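Solute-binding protein Csal_2479 (Chromohalobacter salexigens, PDB 4P1L) binds D-glucuronate in the periplasm and probably delivers it to a TRAP permease that carries it into the cytoplasm. Local coordinates at residues A[51-54]-A[55-59]; A[155-158]-A[159-162]; A[305-308]-A[309-313]; A[173-176]-A[177-181]. All coordinates share one frame; numbering follows the deposited sequence. Where two conformers were deposited one is given.

Contact 1 of 4, residues A[51-54]-A[55-59]; sequences EKTE and GRVEP
Thr-53 OG1 is gripped twice. It accepts a hydrogen bond from Val-57 N at 3.0 Å, and it is also hydrogen-bonded to Val-49 O, one turn back in the helix. The first torsion sets this up: OG1 lies between the backbone N and the carbonyl carbon (chi1 65°), which turns it to the returning chain. CG2 is then left to meet Val-57 CG2 at 4.0 Å.

The backbone forms a type I' beta turn from Thr-53 to Arg-56, closed by Arg-56 N to Thr-53 O at 3.0 Å. Glu-54, with positive phi, is the C-prime residue of a Schellman motif that ends helix 37-52. Gly-55 also has positive phi, which favours glycine.

The Arg-56 chain bends at chi3 (-70°) and folds back over the turn. Thr-53 O therefore sits over the centre of one guanidinium face, 3.1 Å above its plane, without bonding to its N-H groups. At the edge, Arg-56 NH1 makes a weak salt bridge to Glu-54 OE1 at 3.4 Å, with carboxylate and guanidinium planes 70° apart. Its stronger partner is Asp-250 of helix 248-282, bound through NH2.

Val-57 packs on Val-49, Trp-26 and Ile-254. The chemistry is consistent with a helix end held by backbone and hydroxyl bonds, with the arginine joining the turn to helix 248-282 and Glu-54 adding a weaker, probably mainly electrostatic, pull.

Contact 2 of 4, residues A[155-158]-A[159-162]; sequences VETP and DDVE
Asp-160 OD2 takes two backbone N-H groups of the preceding segment, Glu-156 N at 2.8 Å and Thr-157 N at 3.1 Å. The first comes in on the anti lone pair, away from the other oxygen. The second meets the oxygen from above the carboxylate plane, 41° out of it.

Thr-157 stands just before the short 3-10 segment that starts at Pro-158. The Asp-160 side chain folds back over the start of this 3-10 turn to accept both N-H groups. The turn lies in the loop joining strands 146-150 and 165-168.

A water bridges the same OD2 to Thr-157 OG1, donating to the carboxylate at 3.0 Å. With CG beside the backbone N (chi1 -65°), the carboxylate is turned back toward the N-H groups of Glu-156 and Thr-157. With an alanine in place of Asp-160, these N-H groups would probably lose their shared acceptor, and the water its second partner.

The backbone adds two 3-10 bonds. Asp-160 N reaches Thr-157 O at 3.0 Å, and Val-161 N reaches Pro-158 O at 2.9 Å.

Further out, His-153 NE2 is hydrogen-bonded to Asp-160 O. Val-155 and Pro-158 both lean on Phe-296 of helix 293-298. On the buried side, Val-155 and Val-161 meet methyl to methyl, CG1 of the first to CG2 of the second, at 3.9 Å.

Contact 3 of 4, residues A[305-308]-A[309-313]; sequences DQFV and QEHPE
His-311 ND1 lies over one face of the Phe-307 ring, 3.6 Å above its plane. It is offset toward the rim and nearest CE1. The two planes are 44° apart, so the pair is oblique. The torsions differ: Phe-307 has CG anti to its N (chi1 -174°), while His-311 has CG beside its own (chi1 -63°). This brings the rings together one turn apart.

With an alanine at Phe-307, the imidazole would probably lose its support and be free to turn, and a gap would open beside Val-101, Leu-104 and Leu-314, which the phenyl ring also touches.

Residues 305-310 are the last of helix 301-310, and the chain leaves it at His-311. His-311 N still bonds to Phe-307 O at 2.9 Å, but His-311 itself has left helical angles. Pro-312 follows and has no N-H to offer Val-308 O; its CA makes a CH...O contact there instead, at 3.4 Å.

Gln-309 runs extended beyond CG, and its CG passes Asp-305 O. Glu-310 is extended too. Gln-306 NE2 comes to the syn side of Glu-310 OE2, with amide and carboxylate planes 74° apart. That bond is suspiciously short, and Gln-306 has two conformers, so its detail is doubtful.

Contact 4 of 4, residues A[173-176]-A[177-181]; sequences LYVQ and MIDEM
Leu-173 O accepts Met-177 N at 2.8 Å, the first of four successive alpha-helical bonds. Tyr-174 O takes Ile-178 N at 3.1 Å, and this bond is nearly straight (172°). Val-175 O takes Asp-179 N, and Gln-176 O takes Glu-180 N, both at 2.9 Å. Before them, Asn-171 OD1 satisfies Leu-173 N.

The side chains add less. Gln-176 NE2 donates to a water at 3.0 Å, and that water lies only 2.5 Å from Glu-180 OE2. This is short for a hydrogen bond, so the details of the bridge are uncertain. It spans one turn: the Gln-176 chain is extended beyond CG, while Glu-180 bends at chi2 (-67°) to meet the water. A further, weak bond from Gln-176 NE2 to Gln-306 OE1 depends on one of two conformers of Gln-306 and is uncertain.

Asp-179 folds back so that its OD1 stands 3.2 Å from Val-175 O. Both are acceptors, so nothing is shared there, and the pairing is likely to be mildly unfavourable. Val-175 CG1 runs alongside the same carboxylate. The Tyr-174 hydroxyl is hydrogen-bonded to Ser-103 OG.

Tyr-174 packs on Met-169, a residue of the sugar pocket, and its side chain is about 8 Å from the bound glucuronate, as expected of a second-shell residue.

Helix 172-181 is the crossover of a beta-alpha-beta unit between strands 165-168 and 184-187. Val-175 and Ile-178 rest on strand 165-168. Selenomethionines Met-177 and Met-181 face strand 223-230, and Leu-173 and Gln-176 touch Ile-303 of helix 301-310.

From the N terminus the contacts come in the order 1, 2, 4, 3. Each closes within one short continuous run of chain, so none nests in or crosses another. Contact 1 turns helix 37-52 into strand 59-62. It stands apart, its centre about 44 Å from that of contact 4 and on the opposite side of the chain's centre. Contact 2 closes a turn on the way into strand 165-168, and contact 4 forms the helix after that strand. These two touch where Pro-158 CB packs on Met-181 O at 3.6 Å. Contact 3 ends helix 301-310, which lies against helix 172-181 of contact 4. Contact 4 thus stands between contacts 2 and 3, while contact 1 touches none of them.

Contact 1 of 4, residues A[51-54]-A[55-59]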
loop_
_atom_site.group_PDB
_atom_site.type_symbol
_atom_site.label_atom_id
_atom_site.label_comp_id
_atom_site.label_asym_id
_atom_site.label_seq_id
_atom_site.Cartn_x
_atom_site.Cartn_y
_atom_site.Cartn_z
ATOM N N GLU A 51 -1.470 -7.042 26.551
ATOM C CA GLU A 51 -2.542 -7.169 27.544
ATOM C C GLU A 51 -3.265 -8.508 27.416
ATOM O O GLU A 51 -3.483 -9.203 28.408
ATOM C CB GLU A 51 -3.534 -6.007 27.411
ATOM C CG GLU A 51 -2.891 -4.648 27.721
ATOM C CD GLU A 51 -3.616 -3.465 27.087
ATOM O OE1 GLU A 51 -4.630 -3.678 26.379
ATOM O OE2 GLU A 51 -3.173 -2.320 27.326
ATOM N N LYS A 52 -3.614 -8.894 26.195
ATOM C CA LYS A 52 -4.385 -10.115 26.015
ATOM C C LYS A 52 -3.576 -11.369 26.294
ATOM O O LYS A 52 -4.163 -12.407 26.577
ATOM C CB LYS A 52 -4.954 -10.202 24.610
ATOM C CG LYS A 52 -6.162 -9.320 24.339
ATOM C CD LYS A 52 -6.899 -9.847 23.100
ATOM C CE LYS A 52 -7.881 -8.843 22.528
ATOM N NZ LYS A 52 -9.111 -8.707 23.374
ATOM N N THR A 53 -2.247 -11.290 26.176
ATOM C CA THR A 53 -1.400 -12.461 26.404
ATOM C C THR A 53 -0.747 -12.418 27.779
ATOM O O THR A 53 0.188 -13.161 28.042
ATOM C CB THR A 53 -0.278 -12.641 25.336
ATOM O OG1 THR A 53 0.668 -11.558 25.405
ATOM C CG2 THR A 53 -0.862 -12.718 23.948
ATOM N N GLU A 54 -1.221 -11.518 28.634
ATOM C CA GLU A 54 -0.647 -11.359 29.964
ATOM C C GLU A 54 0.884 -11.245 29.916
ATOM O O GLU A 54 1.599 -11.836 30.730
ATOM C CB GLU A 54 -1.102 -12.516 30.861
ATOM C CG GLU A 54 -2.621 -12.533 31.033
ATOM C CD GLU A 54 -3.154 -13.835 31.613
ATOM O OE1 GLU A 54 -2.351 -14.755 31.881
ATOM O OE2 GLU A 54 -4.390 -13.929 31.790
ATOM N N GLY A 55 1.378 -10.468 28.953
ATOM C CA GLY A 55 2.799 -10.173 28.852
ATOM C C GLY A 55 3.658 -11.269 28.234
ATOM O O GLY A 55 4.878 -11.127 28.144
ATOM N N ARG A 56 3.040 -12.365 27.803
ATOM C CA ARG A 56 3.801 -13.446 27.164
ATOM C C ARG A 56 4.365 -12.985 25.833
ATOM O O ARG A 56 5.440 -13.407 25.409
ATOM C CB ARG A 56 2.926 -14.684 26.946
ATOM C CG ARG A 56 2.601 -15.458 28.224
ATOM C CD ARG A 56 1.860 -16.726 27.890
ATOM N NE ARG A 56 0.507 -16.465 27.418
ATOM C CZ ARG A 56 -0.539 -16.215 28.205
ATOM N NH1 ARG A 56 -0.404 -16.186 29.530
ATOM N NH2 ARG A 56 -1.731 -15.993 27.665
ATOM N N VAL A 57 3.615 -12.122 25.163
ATOM C CA VAL A 57 4.062 -11.565 23.910
ATOM C C VAL A 57 4.050 -10.062 24.053
ATOM O O VAL A 57 3.001 -9.473 24.299
ATOM C CB VAL A 57 3.144 -11.942 22.769
ATOM C CG1 VAL A 57 3.735 -11.428 21.446
ATOM C CG2 VAL A 57 2.896 -13.466 22.742
ATOM N N GLU A 58 5.219 -9.458 23.900
ATOM C CA GLU A 58 5.392 -8.026 24.098
ATOM C C GLU A 58 5.938 -7.366 22.840
ATOM O O GLU A 58 7.149 -7.200 22.700
ATOM C CB GLU A 58 6.334 -7.775 25.283
ATOM C CG GLU A 58 5.858 -8.501 26.533
ATOM C CD GLU A 58 6.714 -8.249 27.761
ATOM O OE1 GLU A 58 7.589 -7.359 27.718
ATOM O OE2 GLU A 58 6.489 -8.941 28.774
ATOM N N PRO A 59 5.043 -7.003 21.908
ATOM C CA PRO A 59 5.527 -6.417 20.651
ATOM C C PRO A 59 6.040 -4.995 20.818
ATOM O O PRO A 59 5.543 -4.209 21.640
ATOM C CB PRO A 59 4.286 -6.443 19.750
ATOM C CG PRO A 59 3.325 -7.417 20.427
ATOM C CD PRO A 59 3.591 -7.250 21.873
#

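Contact 2 of 4, residues A[155-158]-A[159-162]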
loop_
_atom_site.group_PDB
_atom_site.type_symbol
_atom_site.label_atom_id
_atom_site.label_comp_id
_atom_site.label_asym_id
_atom_site.label_seq_id
_atom_site.Cartn_x
_atom_site.Cartn_y
_atom_site.Cartn_z
ATOM N N VAL A 155 -2.136 17.338 -14.556
ATOM C CA VAL A 155 -2.429 16.261 -15.497
ATOM C C VAL A 155 -3.934 16.131 -15.676
ATOM O O VAL A 155 -4.661 15.878 -14.718
ATOM C CB VAL A 155 -1.850 14.911 -15.006
ATOM C CG1 VAL A 155 -2.408 13.759 -15.844
ATOM C CG2 VAL A 155 -0.348 14.945 -15.074
ATOM N N GLU A 156 -4.397 16.344 -16.900
ATOM C CA GLU A 156 -5.815 16.341 -17.202
ATOM C C GLU A 156 -6.181 15.103 -17.966
ATOM O O GLU A 156 -7.234 14.522 -17.724
ATOM C CB GLU A 156 -6.218 17.564 -18.052
ATOM C CG GLU A 156 -5.960 18.922 -17.422
ATOM C CD GLU A 156 -6.917 19.273 -16.283
ATOM O OE1 GLU A 156 -7.523 18.346 -15.679
ATOM O OE2 GLU A 156 -7.072 20.502 -16.016
ATOM N N THR A 157 -5.303 14.705 -18.888
ATOM C CA THR A 157 -5.502 13.527 -19.715
ATOM C C THR A 157 -4.224 12.708 -19.741
ATOM O O THR A 157 -3.163 13.174 -19.333
ATOM C CB THR A 157 -5.846 13.909 -21.164
ATOM O OG1 THR A 157 -4.731 14.595 -21.739
ATOM C CG2 THR A 157 -7.050 14.815 -21.215
ATOM N N PRO A 158 -4.312 11.471 -20.225
ATOM C CA PRO A 158 -3.085 10.682 -20.273
ATOM C C PRO A 158 -1.917 11.350 -21.013
ATOM O O PRO A 158 -0.759 11.209 -20.587
ATOM C CB PRO A 158 -3.547 9.386 -20.941
ATOM C CG PRO A 158 -4.969 9.240 -20.487
ATOM C CD PRO A 158 -5.496 10.666 -20.566
ATOM N N ASP A 159 -2.196 12.094 -22.070
ATOM C CA ASP A 159 -1.118 12.738 -22.810
ATOM C C ASP A 159 -0.342 13.780 -21.993
ATOM O O ASP A 159 0.803 14.060 -22.313
ATOM C CB ASP A 159 -1.633 13.324 -24.137
ATOM C CG ASP A 159 -1.861 12.237 -25.196
ATOM O OD1 ASP A 159 -1.772 11.028 -24.860
ATOM O OD2 ASP A 159 -2.132 12.580 -26.365
ATOM N N ASP A 160 -0.935 14.313 -20.921
ATOM C CA ASP A 160 -0.204 15.218 -20.036
ATOM C C ASP A 160 0.875 14.497 -19.207
ATOM O O ASP A 160 1.704 15.149 -18.578
ATOM C CB ASP A 160 -1.158 15.976 -19.097
ATOM C CG ASP A 160 -2.097 16.902 -19.833
ATOM O OD1 ASP A 160 -1.672 17.492 -20.838
ATOM O OD2 ASP A 160 -3.265 17.033 -19.420
ATOM N N VAL A 161 0.875 13.167 -19.206
ATOM C CA VAL A 161 1.921 12.447 -18.496
ATOM C C VAL A 161 3.219 12.399 -19.350
ATOM O O VAL A 161 4.293 12.134 -18.813
ATOM C CB VAL A 161 1.447 11.035 -18.065
ATOM C CG1 VAL A 161 2.494 10.344 -17.209
ATOM C CG2 VAL A 161 0.147 11.152 -17.255
ATOM N N GLU A 162 3.117 12.687 -20.650
ATOM C CA GLU A 162 4.292 12.656 -21.540
ATOM C C GLU A 162 5.357 13.610 -21.016
ATOM O O GLU A 162 5.036 14.717 -20.605
ATOM C CB GLU A 162 3.915 12.990 -22.999
ATOM C CG GLU A 162 3.059 11.895 -23.629
ATOM C CD GLU A 162 2.378 12.300 -24.921
ATOM O OE1 GLU A 162 2.620 13.418 -25.425
ATOM O OE2 GLU A 162 1.578 11.482 -25.418
HETATM O O HOH W 1 -5.176 17.647 -21.658
#

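Contact 3 of 4, residues A[305-308]-A[309-313]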
loop_
_atom_site.group_PDB
_atom_site.type_symbol
_atom_site.label_atom_id
_atom_site.label_comp_id
_atom_site.label_asym_id
_atom_site.label_seq_id
_atom_site.Cartn_x
_atom_site.Cartn_y
_atom_site.Cartn_z
ATOM N N ASP A 305 -4.031 -7.834 -20.143
ATOM C CA ASP A 305 -3.888 -8.916 -21.115
ATOM C C ASP A 305 -2.587 -9.712 -20.881
ATOM O O ASP A 305 -2.584 -10.964 -20.878
ATOM C CB ASP A 305 -3.880 -8.371 -22.552
ATOM C CG ASP A 305 -5.197 -7.755 -22.981
ATOM O OD1 ASP A 305 -6.224 -7.903 -22.295
ATOM O OD2 ASP A 305 -5.188 -7.102 -24.045
ATOM N N GLN A 306 -1.486 -8.982 -20.682
ATOM C CA GLN A 306 -0.183 -9.609 -20.515
ATOM C C GLN A 306 -0.184 -10.377 -19.202
ATOM O O GLN A 306 0.378 -11.449 -19.112
ATOM C CB GLN A 306 0.962 -8.568 -20.535
ATOM C CG GLN A 306 2.321 -9.111 -20.057
ATOM C CD GLN A 306 3.408 -8.049 -19.871
ATOM O OE1 GLN A 306 3.371 -6.989 -20.496
ATOM N NE2 GLN A 306 4.374 -8.326 -18.984
ATOM N N PHE A 307 -0.819 -9.806 -18.179
ATOM C CA PHE A 307 -0.837 -10.416 -16.866
ATOM C C PHE A 307 -1.535 -11.771 -16.885
ATOM O O PHE A 307 -0.998 -12.751 -16.373
ATOM C CB PHE A 307 -1.471 -9.512 -15.812
ATOM C CG PHE A 307 -1.360 -10.081 -14.429
ATOM C CD1 PHE A 307 -0.193 -9.887 -13.697
ATOM C CD2 PHE A 307 -2.382 -10.864 -13.889
ATOM C CE1 PHE A 307 -0.051 -10.433 -12.423
ATOM C CE2 PHE A 307 -2.255 -11.407 -12.609
ATOM C CZ PHE A 307 -1.078 -11.197 -11.885
ATOM N N VAL A 308 -2.719 -11.836 -17.479
ATOM C CA VAL A 308 -3.486 -13.070 -17.476
ATOM C C VAL A 308 -2.867 -14.123 -18.415
ATOM O O VAL A 308 -2.980 -15.308 -18.181
ATOM C CB VAL A 308 -5.013 -12.837 -17.741
ATOM C CG1 VAL A 308 -5.619 -11.930 -16.639
ATOM C CG2 VAL A 308 -5.256 -12.264 -19.099
ATOM N N GLN A 309 -2.162 -13.700 -19.456
ATOM C CA GLN A 309 -1.400 -14.642 -20.268
ATOM C C GLN A 309 -0.224 -15.280 -19.492
ATOM O O GLN A 309 0.074 -16.483 -19.627
ATOM C CB GLN A 309 -0.913 -13.940 -21.550
ATOM C CG GLN A 309 -2.049 -13.553 -22.511
ATOM C CD GLN A 309 -1.599 -12.663 -23.663
ATOM O OE1 GLN A 309 -0.448 -12.707 -24.090
ATOM N NE2 GLN A 309 -2.515 -11.865 -24.179
ATOM N N GLU A 310 0.457 -14.458 -18.699
ATOM C CA GLU A 310 1.579 -14.914 -17.890
ATOM C C GLU A 310 1.129 -15.804 -16.760
ATOM O O GLU A 310 1.858 -16.707 -16.340
ATOM C CB GLU A 310 2.287 -13.708 -17.274
ATOM C CG GLU A 310 3.115 -12.955 -18.245
ATOM C CD GLU A 310 3.419 -11.529 -17.780
ATOM O OE1 GLU A 310 2.993 -11.075 -16.664
ATOM O OE2 GLU A 310 4.074 -10.836 -18.567
ATOM N N HIS A 311 -0.070 -15.520 -16.254
ATOM C CA HIS A 311 -0.572 -16.174 -15.055
ATOM C C HIS A 311 -2.006 -16.673 -15.237
ATOM O O HIS A 311 -2.933 -16.155 -14.607
ATOM C CB HIS A 311 -0.499 -15.181 -13.894
ATOM C CG HIS A 311 0.901 -14.759 -13.566
ATOM N ND1 HIS A 311 1.374 -13.489 -13.817
ATOM C CD2 HIS A 311 1.935 -15.449 -13.036
ATOM C CE1 HIS A 311 2.638 -13.415 -13.442
ATOM N NE2 HIS A 311 3.002 -14.588 -12.962
ATOM N N PRO A 312 -2.190 -17.685 -16.091
ATOM C CA PRO A 312 -3.558 -18.159 -16.356
ATOM C C PRO A 312 -4.242 -18.637 -15.071
ATOM O O PRO A 312 -5.480 -18.585 -14.979
ATOM C CB PRO A 312 -3.345 -19.331 -17.317
ATOM C CG PRO A 312 -1.904 -19.789 -17.050
ATOM C CD PRO A 312 -1.172 -18.495 -16.786
ATOM N N GLU A 313 -3.452 -19.082 -14.087
ATOM C CA GLU A 313 -4.013 -19.581 -12.833
ATOM C C GLU A 313 -4.532 -18.459 -11.949
ATOM O O GLU A 313 -5.205 -18.720 -10.954
ATOM C CB GLU A 313 -3.001 -20.446 -12.039
ATOM C CG GLU A 313 -1.908 -19.666 -11.288
ATOM C CD GLU A 313 -0.884 -19.020 -12.208
ATOM O OE1 GLU A 313 -0.922 -19.250 -13.437
ATOM O OE2 GLU A 313 -0.036 -18.255 -11.709
#

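Contact 4 of 4, residues A[173-176]-A[177-181]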
loop_
_atom_site.group_PDB
_atom_site.type_symbol
_atom_site.label_atom_id
_atom_site.label_comp_id
_atom_site.label_asym_id
_atom_site.label_seq_id
_atom_site.Cartn_x
_atom_site.Cartn_y
_atom_site.Cartn_z
ATOM N N LEU A 173 4.952 -3.744 -12.788
ATOM C CA LEU A 173 3.627 -3.330 -13.236
ATOM C C LEU A 173 3.467 -1.815 -13.220
ATOM O O LEU A 173 2.765 -1.258 -14.083
ATOM C CB LEU A 173 2.505 -3.944 -12.388
ATOM C CG LEU A 173 2.167 -5.399 -12.691
ATOM C CD1 LEU A 173 1.144 -5.965 -11.715
ATOM C CD2 LEU A 173 1.637 -5.539 -14.117
ATOM N N TYR A 174 4.088 -1.164 -12.243
ATOM C CA TYR A 174 4.015 0.308 -12.114
ATOM C C TYR A 174 4.784 1.035 -13.214
ATOM O O TYR A 174 4.401 2.107 -13.627
ATOM C CB TYR A 174 4.514 0.785 -10.740
ATOM C CG TYR A 174 3.840 0.099 -9.572
ATOM C CD1 TYR A 174 2.522 -0.327 -9.663
ATOM C CD2 TYR A 174 4.535 -0.146 -8.395
ATOM C CE1 TYR A 174 1.894 -0.971 -8.590
ATOM C CE2 TYR A 174 3.939 -0.798 -7.332
ATOM C CZ TYR A 174 2.626 -1.217 -7.426
ATOM O OH TYR A 174 2.025 -1.844 -6.350
ATOM N N VAL A 175 5.903 0.472 -13.656
ATOM C CA VAL A 175 6.605 1.051 -14.805
ATOM C C VAL A 175 5.739 0.894 -16.062
ATOM O O VAL A 175 5.584 1.831 -16.861
ATOM C CB VAL A 175 7.981 0.397 -14.979
ATOM C CG1 VAL A 175 8.693 0.921 -16.247
ATOM C CG2 VAL A 175 8.817 0.612 -13.740
ATOM N N GLN A 176 5.160 -0.293 -16.239
ATOM C CA GLN A 176 4.267 -0.510 -17.352
ATOM C C GLN A 176 3.110 0.483 -17.276
ATOM O O GLN A 176 2.708 1.065 -18.297
ATOM C CB GLN A 176 3.778 -1.962 -17.390
ATOM C CG GLN A 176 3.393 -2.427 -18.753
ATOM C CD GLN A 176 2.915 -3.864 -18.760
ATOM O OE1 GLN A 176 2.806 -4.507 -17.701
ATOM N NE2 GLN A 176 2.588 -4.366 -19.952
HETATM N N MSE A 177 2.579 0.683 -16.080
HETATM C CA MSE A 177 1.474 1.634 -15.884
HETATM C C MSE A 177 1.825 3.062 -16.344
HETATM O O MSE A 177 1.101 3.650 -17.159
HETATM C CB MSE A 177 1.062 1.658 -14.412
HETATM C CG MSE A 177 0.007 2.688 -14.073
HETATM SE SE MSE A 177 -0.349 2.756 -12.161
HETATM C CE MSE A 177 1.229 3.853 -11.693
ATOM N N ILE A 178 2.936 3.606 -15.846
ATOM C CA ILE A 178 3.369 4.931 -16.254
ATOM C C ILE A 178 3.659 4.996 -17.770
ATOM O O ILE A 178 3.302 5.970 -18.455
ATOM C CB ILE A 178 4.609 5.375 -15.483
ATOM C CG1 ILE A 178 4.310 5.500 -13.980
ATOM C CG2 ILE A 178 5.142 6.720 -16.035
ATOM C CD1 ILE A 178 3.262 6.531 -13.632
ATOM N N ASP A 179 4.306 3.965 -18.296
ATOM C CA ASP A 179 4.648 3.937 -19.693
ATOM C C ASP A 179 3.418 3.959 -20.575
ATOM O O ASP A 179 3.395 4.650 -21.586
ATOM C CB ASP A 179 5.483 2.690 -20.041
ATOM C CG ASP A 179 6.896 2.771 -19.535
ATOM O OD1 ASP A 179 7.240 3.736 -18.808
ATOM O OD2 ASP A 179 7.656 1.853 -19.848
ATOM N N GLU A 180 2.414 3.171 -20.212
ATOM C CA GLU A 180 1.155 3.164 -20.944
ATOM C C GLU A 180 0.403 4.497 -20.818
ATOM O O GLU A 180 -0.310 4.895 -21.734
ATOM C CB GLU A 180 0.268 2.024 -20.454
ATOM C CG GLU A 180 0.799 0.615 -20.859
ATOM C CD GLU A 180 0.746 0.343 -22.355
ATOM O OE1 GLU A 180 0.273 1.205 -23.119
ATOM O OE2 GLU A 180 1.182 -0.748 -22.772
HETATM N N MSE A 181 0.538 5.177 -19.686
HETATM C CA MSE A 181 -0.057 6.501 -19.569
HETATM C C MSE A 181 0.620 7.502 -20.489
HETATM O O MSE A 181 -0.029 8.445 -20.922
HETATM C CB MSE A 181 0.021 7.017 -18.152
HETATM C CG MSE A 181 -0.886 6.295 -17.201
HETATM SE SE MSE A 181 -0.713 7.081 -15.407
HETATM C CE MSE A 181 -1.972 5.946 -14.464
HETATM O O HOH W 2 3.054 -2.364 -22.199
#